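Local coordinates for ABC transporter, solute-binding protein (PDB 6LKK) that binds glucose 6-phosphate in the manner of a solute-binding protein and serves as a glucose 6-phosphate sensor for two-component signal transduction, at residues Ser49-Val54 with Ala219-Ala224; Thr100-Asn105 with Tyr182-Ser187; Ser94-Pro99 with Phe250-Ile255. All blocks are in the same frame, centred on the assembly; numbering follows the deposited sequence.

How the contacts relate
From the N terminus the chain first lays down 49-54, at the entry to strand 54-56, and then strand 92-105, which supplies 94-99 to contact 3 and, directly after it, 100-105 to contact 2. Contact 2 closes first, when 182-187 returns; its loop falls wholly within those of the other two. Contact 1 closes next at 219-224, and contact 3 last at 250-255, so contacts 1 and 3 cross. Contacts 1 and 2 lie on opposite sides of the chain's centre, about 35 Å apart (centres): contact 1 brings the loop before strand 54-56 against the end of strand 213-221, and contact 2 pairs strands 92-105 and 184-188. Contact 3, nearer the middle, joins the segment after helix 240-250 to strand 92-105.

Contact 1 of 3, residues Ser49-Val54 with Ala219-Ala224; sequences SERGDV and ALVKNA
The carboxamide of Asn-223 lies across the carboxylate of Asp-53, their planes 81° apart, and its single nitrogen bridges two acceptors. ND2 meets Asp-53 OD1 from above the carboxylate plane at 2.9 Å, the oxygen lying in the plane of the amide. The same ND2 gives a more bent bond to Gly-52 O, also 2.9 Å, approached from above that carbonyl. The amide reaches both because CG of Asn-223 sits between its own backbone N and carbonyl carbon (chi1 57°). Asp-53 OD1 takes a further bond from His-227 N, which fixes the carboxylate from outside the pair.

Arg-51 reaches over the facing chain to a backbone carbonyl. Its chain, extended from CG to NE, crosses Val-221 at about a right angle, with CD 4.0 Å from Val-221 CG1, and carries NH1 to Lys-222 O at 3.1 Å. The acceptor is near the edge of the guanidinium, slightly off its plane, while NH2 forms a salt bridge with Asp-69. Between these two polar grips Val-221 presses CB to 3.5 Å from Gly-52 O, and its N gives a nearly straight bond (177°) to Asp-53 O.

One strand pair follows: Val-54 and Leu-220, antiparallel and non-hydrogen-bonded, with Val-54 CG2 4.0 Å from Leu-220 CD2. Amide and guanidinium thus fasten the loop to the end of strand 213-221, where an antiparallel strand joins the parallel pair 2-7 and 54-56, consistent with the periplasmic-binding-protein fold. Helix 230-237 packs against Val-54 and Leu-220 through Arg-230, strand 2-7 bonds to Asp-53 and Val-54 on their other edge, and strand 70-71 flanks Ala-219 and Val-221.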
loop_
_atom_site.group_PDB
_atom_site.type_symbol
_atom_site.label_atom_id
_atom_site.label_comp_id
_atom_site.label_asym_id
_atom_site.label_seq_id
_atom_site.Cartn_x
_atom_site.Cartn_y
_atom_site.Cartn_z
ATOM N N SER A 49 -7.436 -0.016 26.652
ATOM C CA SER A 49 -7.194 -1.361 27.168
ATOM C C SER A 49 -7.584 -2.469 26.193
ATOM O O SER A 49 -7.207 -3.625 26.419
ATOM C CB SER A 49 -7.956 -1.561 28.481
ATOM O OG SER A 49 -9.356 -1.480 28.273
ATOM N N GLU A 50 -8.328 -2.158 25.132
ATOM C CA GLU A 50 -8.766 -3.157 24.166
ATOM C C GLU A 50 -7.885 -3.219 22.926
ATOM O O GLU A 50 -8.009 -4.169 22.145
ATOM C CB GLU A 50 -10.208 -2.870 23.732
ATOM C CG GLU A 50 -11.249 -3.113 24.812
ATOM C CD GLU A 50 -12.520 -2.315 24.579
ATOM O OE1 GLU A 50 -12.760 -1.903 23.422
ATOM O OE2 GLU A 50 -13.272 -2.092 25.554
ATOM N N ARG A 51 -7.000 -2.246 22.733
ATOM C CA ARG A 51 -6.291 -2.101 21.472
ATOM C C ARG A 51 -5.392 -3.297 21.185
ATOM O O ARG A 51 -4.950 -4.017 22.085
ATOM C CB ARG A 51 -5.442 -0.834 21.483
ATOM C CG ARG A 51 -6.236 0.442 21.378
ATOM C CD ARG A 51 -5.315 1.639 21.433
ATOM N NE ARG A 51 -6.040 2.894 21.285
ATOM C CZ ARG A 51 -5.466 4.090 21.300
ATOM N NH1 ARG A 51 -4.154 4.201 21.457
ATOM N NH2 ARG A 51 -6.207 5.179 21.158
ATOM N N GLY A 52 -5.121 -3.493 19.898
ATOM C CA GLY A 52 -4.120 -4.435 19.460
ATOM C C GLY A 52 -2.723 -3.876 19.653
ATOM O O GLY A 52 -2.511 -2.827 20.262
ATOM N N ASP A 53 -1.755 -4.591 19.091
ATOM C CA ASP A 53 -0.355 -4.380 19.431
ATOM C C ASP A 53 0.505 -3.868 18.289
ATOM O O ASP A 53 1.466 -3.142 18.550
ATOM C CB ASP A 53 0.250 -5.688 19.955
ATOM C CG ASP A 53 -0.236 -6.027 21.350
ATOM O OD1 ASP A 53 0.221 -5.372 22.309
ATOM O OD2 ASP A 53 -1.089 -6.928 21.481
ATOM N N VAL A 54 0.203 -4.222 17.042
ATOM C CA VAL A 54 1.049 -3.868 15.908
ATOM C C VAL A 54 0.168 -3.419 14.753
ATOM O O VAL A 54 -0.904 -3.983 14.515
ATOM C CB VAL A 54 1.949 -5.049 15.482
ATOM C CG1 VAL A 54 2.744 -4.704 14.228
ATOM C CG2 VAL A 54 2.893 -5.430 16.611
ATOM N N ALA A 219 4.338 -0.252 12.926
ATOM C CA ALA A 219 4.357 0.568 14.128
ATOM C C ALA A 219 3.792 -0.215 15.306
ATOM O O ALA A 219 2.920 -1.074 15.143
ATOM C CB ALA A 219 3.555 1.861 13.939
ATOM N N LEU A 220 4.305 0.095 16.496
ATOM C CA LEU A 220 3.778 -0.443 17.743
ATOM C C LEU A 220 2.655 0.454 18.251
ATOM O O LEU A 220 2.814 1.676 18.328
ATOM C CB LEU A 220 4.885 -0.552 18.797
ATOM C CG LEU A 220 6.076 -1.465 18.490
ATOM C CD1 LEU A 220 7.001 -1.537 19.695
ATOM C CD2 LEU A 220 5.622 -2.860 18.092
ATOM N N VAL A 221 1.527 -0.157 18.597
ATOM C CA VAL A 221 0.340 0.567 19.038
ATOM C C VAL A 221 0.416 0.792 20.540
ATOM O O VAL A 221 0.740 -0.124 21.307
ATOM C CB VAL A 221 -0.935 -0.207 18.659
ATOM C CG1 VAL A 221 -2.179 0.491 19.200
ATOM C CG2 VAL A 221 -1.028 -0.364 17.150
ATOM N N LYS A 222 0.099 2.011 20.969
ATOM C CA LYS A 222 0.092 2.332 22.390
ATOM C C LYS A 222 -1.153 1.732 23.032
ATOM O O LYS A 222 -2.279 2.059 22.640
ATOM C CB LYS A 222 0.136 3.842 22.602
ATOM C CG LYS A 222 0.301 4.236 24.062
ATOM C CD LYS A 222 0.282 5.743 24.260
ATOM C CE LYS A 222 1.578 6.386 23.793
ATOM N NZ LYS A 222 1.500 7.872 23.813
ATOM N N ASN A 223 -0.953 0.853 24.011
ATOM C CA ASN A 223 -2.059 0.193 24.686
ATOM C C ASN A 223 -1.671 -0.038 26.141
ATOM O O ASN A 223 -0.550 0.257 26.564
ATOM C CB ASN A 223 -2.434 -1.115 23.981
ATOM C CG ASN A 223 -1.268 -2.077 23.872
ATOM O OD1 ASN A 223 -0.289 -1.975 24.608
ATOM N ND2 ASN A 223 -1.371 -3.025 22.946
ATOM N N ALA A 224 -2.618 -0.575 26.912
ATOM C CA ALA A 224 -2.411 -0.715 28.350
ATOM C C ALA A 224 -1.462 -1.860 28.669
ATOM O O ALA A 224 -0.574 -1.716 29.518
ATOM C CB ALA A 224 -3.753 -0.926 29.054
#

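Contact 2 of 3, residues Thr100-Asn105 with Tyr182-Ser187; sequences TVIVVN and YYAGLS
Ile-102 and Leu-186 run side by side, pointing the same way, with Ile-102 CG1 3.8 Å from Leu-186 CD2. They share one face of the sheet with Val-104 and Ala-184, where Val-104 CG2 stands 4.1 Å from Ala-184 CB. The strands pinch together at this second pair: the CA atoms of Val-104 and Ala-184 are only 4.2 Å apart, and Ala-184 CB comes within 3.2 Å of Val-103 O.

The other face is built differently. Gly-185 puts no side chain beside Val-103, whose CG2 settles 3.4 Å from Gly-185 O. With CG1 anti to the carbonyl carbon (chi1 -71°), CG2 falls between the backbone N and the carbonyl carbon, over Gly-185 O. CG1 and CG2 together receive Ser-187 CB, 4.0 Å from each.

Five backbone bonds set this register. Val-101 and Ser-187 exchange two, and so do Val-103 and Gly-185, while Asn-105 N reaches Tyr-183 O at 2.8 Å in a nearly straight bond (173°).

Further out, the Asn-105 carboxamide closes an Asx turn through OD1 to Asp-107 N and gives ND2 to Val-177 O, tying the strand end to helix 170-178. That helix also covers Val-103 through Ile-174 and Val-177. Thr-100 OG1 bonds to Met-212 O, and Leu-186 packs against His-143 and Met-144 of helix 138-151.

Strand 184-188 is parallel to 129-132 on its far edge and antiparallel to 92-105 here; with 165-167 and 202-205 outermost, this gives the beta2-beta1-beta3-betan-beta4 order typical of a type II periplasmic-binding-protein lobe.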
loop_
_atom_site.group_PDB
_atom_site.type_symbol
_atom_site.label_atom_id
_atom_site.label_comp_id
_atom_site.label_asym_id
_atom_site.label_seq_id
_atom_site.Cartn_x
_atom_site.Cartn_y
_atom_site.Cartn_z
ATOM N N THR A 100 2.313 1.751 -6.616
ATOM C CA THR A 100 0.945 1.878 -7.079
ATOM C C THR A 100 0.922 1.686 -8.590
ATOM O O THR A 100 1.907 1.959 -9.282
ATOM C CB THR A 100 0.360 3.237 -6.692
ATOM O OG1 THR A 100 1.135 4.287 -7.282
ATOM C CG2 THR A 100 0.357 3.402 -5.181
ATOM N N VAL A 101 -0.195 1.169 -9.100
ATOM C CA VAL A 101 -0.284 0.787 -10.502
ATOM C C VAL A 101 -1.672 1.093 -11.041
ATOM O O VAL A 101 -2.635 1.266 -10.293
ATOM C CB VAL A 101 0.028 -0.712 -10.726
ATOM C CG1 VAL A 101 1.418 -1.062 -10.209
ATOM C CG2 VAL A 101 -1.025 -1.591 -10.067
ATOM N N ILE A 102 -1.751 1.163 -12.360
ATOM C CA ILE A 102 -3.013 1.088 -13.081
ATOM C C ILE A 102 -3.229 -0.362 -13.479
ATOM O O ILE A 102 -2.302 -1.031 -13.951
ATOM C CB ILE A 102 -3.001 2.005 -14.317
ATOM C CG1 ILE A 102 -2.867 3.468 -13.902
ATOM C CG2 ILE A 102 -4.264 1.797 -15.157
ATOM C CD1 ILE A 102 -2.551 4.398 -15.053
ATOM N N VAL A 103 -4.443 -0.861 -13.285
ATOM C CA VAL A 103 -4.817 -2.190 -13.748
ATOM C C VAL A 103 -5.827 -2.037 -14.874
ATOM O O VAL A 103 -6.744 -1.212 -14.796
ATOM C CB VAL A 103 -5.372 -3.070 -12.611
ATOM C CG1 VAL A 103 -4.241 -3.456 -11.662
ATOM C CG2 VAL A 103 -6.498 -2.364 -11.871
ATOM N N VAL A 104 -5.639 -2.822 -15.929
ATOM C CA VAL A 104 -6.449 -2.756 -17.136
ATOM C C VAL A 104 -7.016 -4.140 -17.401
ATOM O O VAL A 104 -6.310 -5.143 -17.261
ATOM C CB VAL A 104 -5.617 -2.269 -18.341
ATOM C CG1 VAL A 104 -6.469 -2.228 -19.605
ATOM C CG2 VAL A 104 -5.007 -0.906 -18.049
ATOM N N ASN A 105 -8.291 -4.199 -17.776
ATOM C CA ASN A 105 -8.887 -5.467 -18.179
ATOM C C ASN A 105 -8.512 -5.717 -19.633
ATOM O O ASN A 105 -8.921 -4.968 -20.527
ATOM C CB ASN A 105 -10.400 -5.457 -17.981
ATOM C CG ASN A 105 -11.039 -6.785 -18.353
ATOM O OD1 ASN A 105 -10.901 -7.254 -19.483
ATOM N ND2 ASN A 105 -11.711 -7.412 -17.395
ATOM N N TYR A 182 -15.198 -2.813 -14.969
ATOM C CA TYR A 182 -14.530 -1.592 -15.379
ATOM C C TYR A 182 -13.401 -1.933 -16.339
ATOM O O TYR A 182 -12.809 -3.012 -16.269
ATOM C CB TYR A 182 -13.963 -0.818 -14.180
ATOM C CG TYR A 182 -15.011 -0.340 -13.204
ATOM C CD1 TYR A 182 -15.810 0.759 -13.493
ATOM C CD2 TYR A 182 -15.198 -0.985 -11.991
ATOM C CE1 TYR A 182 -16.769 1.198 -12.599
ATOM C CE2 TYR A 182 -16.155 -0.553 -11.093
ATOM C CZ TYR A 182 -16.936 0.538 -11.401
ATOM O OH TYR A 182 -17.890 0.970 -10.509
ATOM N N TYR A 183 -13.107 -0.991 -17.236
ATOM C CA TYR A 183 -12.002 -1.171 -18.169
ATOM C C TYR A 183 -10.654 -1.060 -17.472
ATOM O O TYR A 183 -9.691 -1.719 -17.880
ATOM C CB TYR A 183 -12.095 -0.140 -19.293
ATOM C CG TYR A 183 -13.045 -0.524 -20.402
ATOM C CD1 TYR A 183 -14.354 -0.897 -20.126
ATOM C CD2 TYR A 183 -12.633 -0.509 -21.726
ATOM C CE1 TYR A 183 -15.224 -1.249 -21.139
ATOM C CE2 TYR A 183 -13.496 -0.857 -22.747
ATOM C CZ TYR A 183 -14.789 -1.225 -22.448
ATOM O OH TYR A 183 -15.652 -1.574 -23.462
ATOM N N ALA A 184 -10.560 -0.239 -16.432
ATOM C CA ALA A 184 -9.288 -0.028 -15.758
ATOM C C ALA A 184 -9.550 0.568 -14.384
ATOM O O ALA A 184 -10.650 1.040 -14.089
ATOM C CB ALA A 184 -8.361 0.877 -16.581
ATOM N N GLY A 185 -8.519 0.536 -13.543
ATOM C CA GLY A 185 -8.649 1.056 -12.196
ATOM C C GLY A 185 -7.300 1.388 -11.598
ATOM O O GLY A 185 -6.250 1.013 -12.123
ATOM N N LEU A 186 -7.351 2.101 -10.474
ATOM C CA LEU A 186 -6.157 2.511 -9.744
ATOM C C LEU A 186 -5.968 1.586 -8.547
ATOM O O LEU A 186 -6.805 1.557 -7.639
ATOM C CB LEU A 186 -6.272 3.967 -9.297
ATOM C CG LEU A 186 -6.495 5.001 -10.403
ATOM C CD1 LEU A 186 -6.329 6.397 -9.832
ATOM C CD2 LEU A 186 -5.553 4.793 -11.579
ATOM N N SER A 187 -4.868 0.841 -8.547
ATOM C CA SER A 187 -4.658 -0.242 -7.592
ATOM C C SER A 187 -3.213 -0.177 -7.103
ATOM O O SER A 187 -2.549 0.864 -7.164
ATOM C CB SER A 187 -5.015 -1.587 -8.245
ATOM O OG SER A 187 -4.825 -2.668 -7.353
#

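Contact 3 of 3, residues Ser94-Pro99 with Phe250-Ile255; sequences SFLLMP and FDAKSI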
loop_
_atom_site.group_PDB
_atom_site.type_symbol
_atom_site.label_atom_id
_atom_site.label_comp_id
_atom_site.label_asym_id
_atom_site.label_seq_id
_atom_site.Cartn_x
_atom_site.Cartn_y
_atom_site.Cartn_z
ATOM N N SER A 94 10.207 1.011 8.293
ATOM C CA SER A 94 9.859 0.651 6.925
ATOM C C SER A 94 9.854 -0.865 6.771
ATOM O O SER A 94 10.670 -1.569 7.374
ATOM C CB SER A 94 10.835 1.290 5.942
ATOM O OG SER A 94 10.703 2.702 5.966
ATOM N N PHE A 95 8.919 -1.364 5.955
ATOM C CA PHE A 95 8.643 -2.794 5.865
ATOM C C PHE A 95 8.729 -3.321 4.436
ATOM O O PHE A 95 9.408 -4.321 4.186
ATOM C CB PHE A 95 7.258 -3.082 6.452
ATOM C CG PHE A 95 6.761 -4.478 6.197
ATOM C CD1 PHE A 95 7.520 -5.578 6.559
ATOM C CD2 PHE A 95 5.521 -4.687 5.607
ATOM C CE1 PHE A 95 7.065 -6.858 6.330
ATOM C CE2 PHE A 95 5.059 -5.966 5.374
ATOM C CZ PHE A 95 5.829 -7.054 5.738
ATOM N N LEU A 96 8.038 -2.673 3.497
ATOM C CA LEU A 96 8.019 -3.115 2.109
ATOM C C LEU A 96 7.892 -1.903 1.200
ATOM O O LEU A 96 7.425 -0.839 1.612
ATOM C CB LEU A 96 6.861 -4.080 1.822
ATOM C CG LEU A 96 6.925 -5.525 2.319
ATOM C CD1 LEU A 96 5.654 -6.245 1.892
ATOM C CD2 LEU A 96 8.155 -6.262 1.800
ATOM N N LEU A 97 8.309 -2.084 -0.049
ATOM C CA LEU A 97 8.100 -1.100 -1.102
ATOM C C LEU A 97 6.956 -1.580 -1.984
ATOM O O LEU A 97 6.989 -2.708 -2.486
ATOM C CB LEU A 97 9.366 -0.909 -1.937
ATOM C CG LEU A 97 10.634 -0.582 -1.145
ATOM C CD1 LEU A 97 11.830 -0.505 -2.072
ATOM C CD2 LEU A 97 10.468 0.716 -0.377
ATOM N N MET A 98 5.946 -0.734 -2.163
ATOM C CA MET A 98 4.739 -1.113 -2.897
ATOM C C MET A 98 4.452 -0.084 -3.978
ATOM O O MET A 98 3.911 0.997 -3.685
ATOM C CB MET A 98 3.543 -1.245 -1.963
ATOM C CG MET A 98 2.331 -1.888 -2.616
ATOM S SD MET A 98 2.581 -3.632 -2.967
ATOM C CE MET A 98 2.514 -4.287 -1.305
ATOM N N PRO A 99 4.791 -0.369 -5.232
ATOM C CA PRO A 99 4.365 0.518 -6.317
ATOM C C PRO A 99 2.850 0.552 -6.424
ATOM O O PRO A 99 2.177 -0.476 -6.319
ATOM C CB PRO A 99 5.002 -0.109 -7.564
ATOM C CG PRO A 99 6.107 -0.958 -7.052
ATOM C CD PRO A 99 5.651 -1.460 -5.721
ATOM N N PHE A 250 5.953 -13.849 -3.498
ATOM C CA PHE A 250 4.993 -12.857 -3.967
ATOM C C PHE A 250 5.564 -11.829 -4.932
ATOM O O PHE A 250 4.819 -10.947 -5.374
ATOM C CB PHE A 250 4.387 -12.104 -2.775
ATOM C CG PHE A 250 3.611 -12.972 -1.833
ATOM C CD1 PHE A 250 2.296 -13.310 -2.106
ATOM C CD2 PHE A 250 4.188 -13.433 -0.663
ATOM C CE1 PHE A 250 1.576 -14.100 -1.233
ATOM C CE2 PHE A 250 3.473 -14.224 0.214
ATOM C CZ PHE A 250 2.165 -14.558 -0.070
ATOM N N ASP A 251 6.851 -11.897 -5.271
ATOM C CA ASP A 251 7.507 -10.798 -5.976
ATOM C C ASP A 251 7.371 -9.499 -5.190
ATOM O O ASP A 251 7.247 -8.414 -5.766
ATOM C CB ASP A 251 6.952 -10.616 -7.393
ATOM C CG ASP A 251 7.149 -11.842 -8.259
ATOM O OD1 ASP A 251 8.316 -12.220 -8.503
ATOM O OD2 ASP A 251 6.136 -12.428 -8.694
ATOM N N ALA A 252 7.356 -9.603 -3.865
ATOM C CA ALA A 252 7.414 -8.409 -3.043
ATOM C C ALA A 252 8.725 -7.682 -3.302
ATOM O O ALA A 252 9.688 -8.250 -3.820
ATOM C CB ALA A 252 7.293 -8.762 -1.561
ATOM N N LYS A 253 8.751 -6.404 -2.943
ATOM C CA LYS A 253 9.957 -5.591 -3.037
ATOM C C LYS A 253 10.446 -5.330 -1.618
ATOM O O LYS A 253 9.837 -4.555 -0.873
ATOM C CB LYS A 253 9.685 -4.303 -3.806
ATOM C CG LYS A 253 9.476 -4.553 -5.297
ATOM C CD LYS A 253 9.128 -3.284 -6.052
ATOM C CE LYS A 253 9.206 -3.495 -7.559
ATOM N NZ LYS A 253 8.254 -4.531 -8.048
ATOM N N SER A 254 11.539 -5.991 -1.250
ATOM C CA SER A 254 12.045 -5.932 0.111
ATOM C C SER A 254 12.585 -4.548 0.445
ATOM O O SER A 254 13.099 -3.824 -0.415
ATOM C CB SER A 254 13.147 -6.972 0.307
ATOM O OG SER A 254 13.757 -6.843 1.584
ATOM N N ILE A 255 12.475 -4.190 1.726
ATOM C CA ILE A 255 13.088 -2.967 2.235
ATOM C C ILE A 255 14.573 -3.134 2.517
ATOM O O ILE A 255 15.257 -2.136 2.769
ATOM C CB ILE A 255 12.342 -2.521 3.508
ATOM C CG1 ILE A 255 12.749 -1.108 3.944
ATOM C CG2 ILE A 255 12.571 -3.515 4.648
ATOM C CD1 ILE A 255 12.410 -0.023 2.941
HETATM O O HOH W 1 6.059 -5.332 -2.444
#
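The Pro-99 ring meets the aliphatic chain of Lys-253 at an oblique crossing, with CG and CD both 3.9 Å from Lys-253 CD, while the Phe-95 ring carries Leu-96 CG 3.6 Å above one face, offset toward the rim. Phe-95 and Leu-96 together face Asp-216 of the pocket strand, a classic beta bulge in strand 92-105. Two residues beyond the bulge, Met-98 lines the pocket and touches the bound glucose 6-phosphate.

Across the contact Ile-255 packs against Ser-94: its CD1 is 3.6 Å from Ser-94 CB, and its CG2 lies 3.3 Å from Phe-95 O. A chi1 of -169° sends CG1 toward Ser-94, and the turn at chi2 (63°) lays CD1 against Leu-97 CD2, the two side chains crossing at about a right angle. Lys-253 bends at its last torsion and sends NZ to a salt bridge with Glu-189, at the start of helix 189-197.

The backbones are joined by one direct bond, Leu-97 N to Lys-253 O at 3.0 Å. A water completes the pairing, donating to Leu-97 O at 2.8 Å and accepting from Lys-253 N.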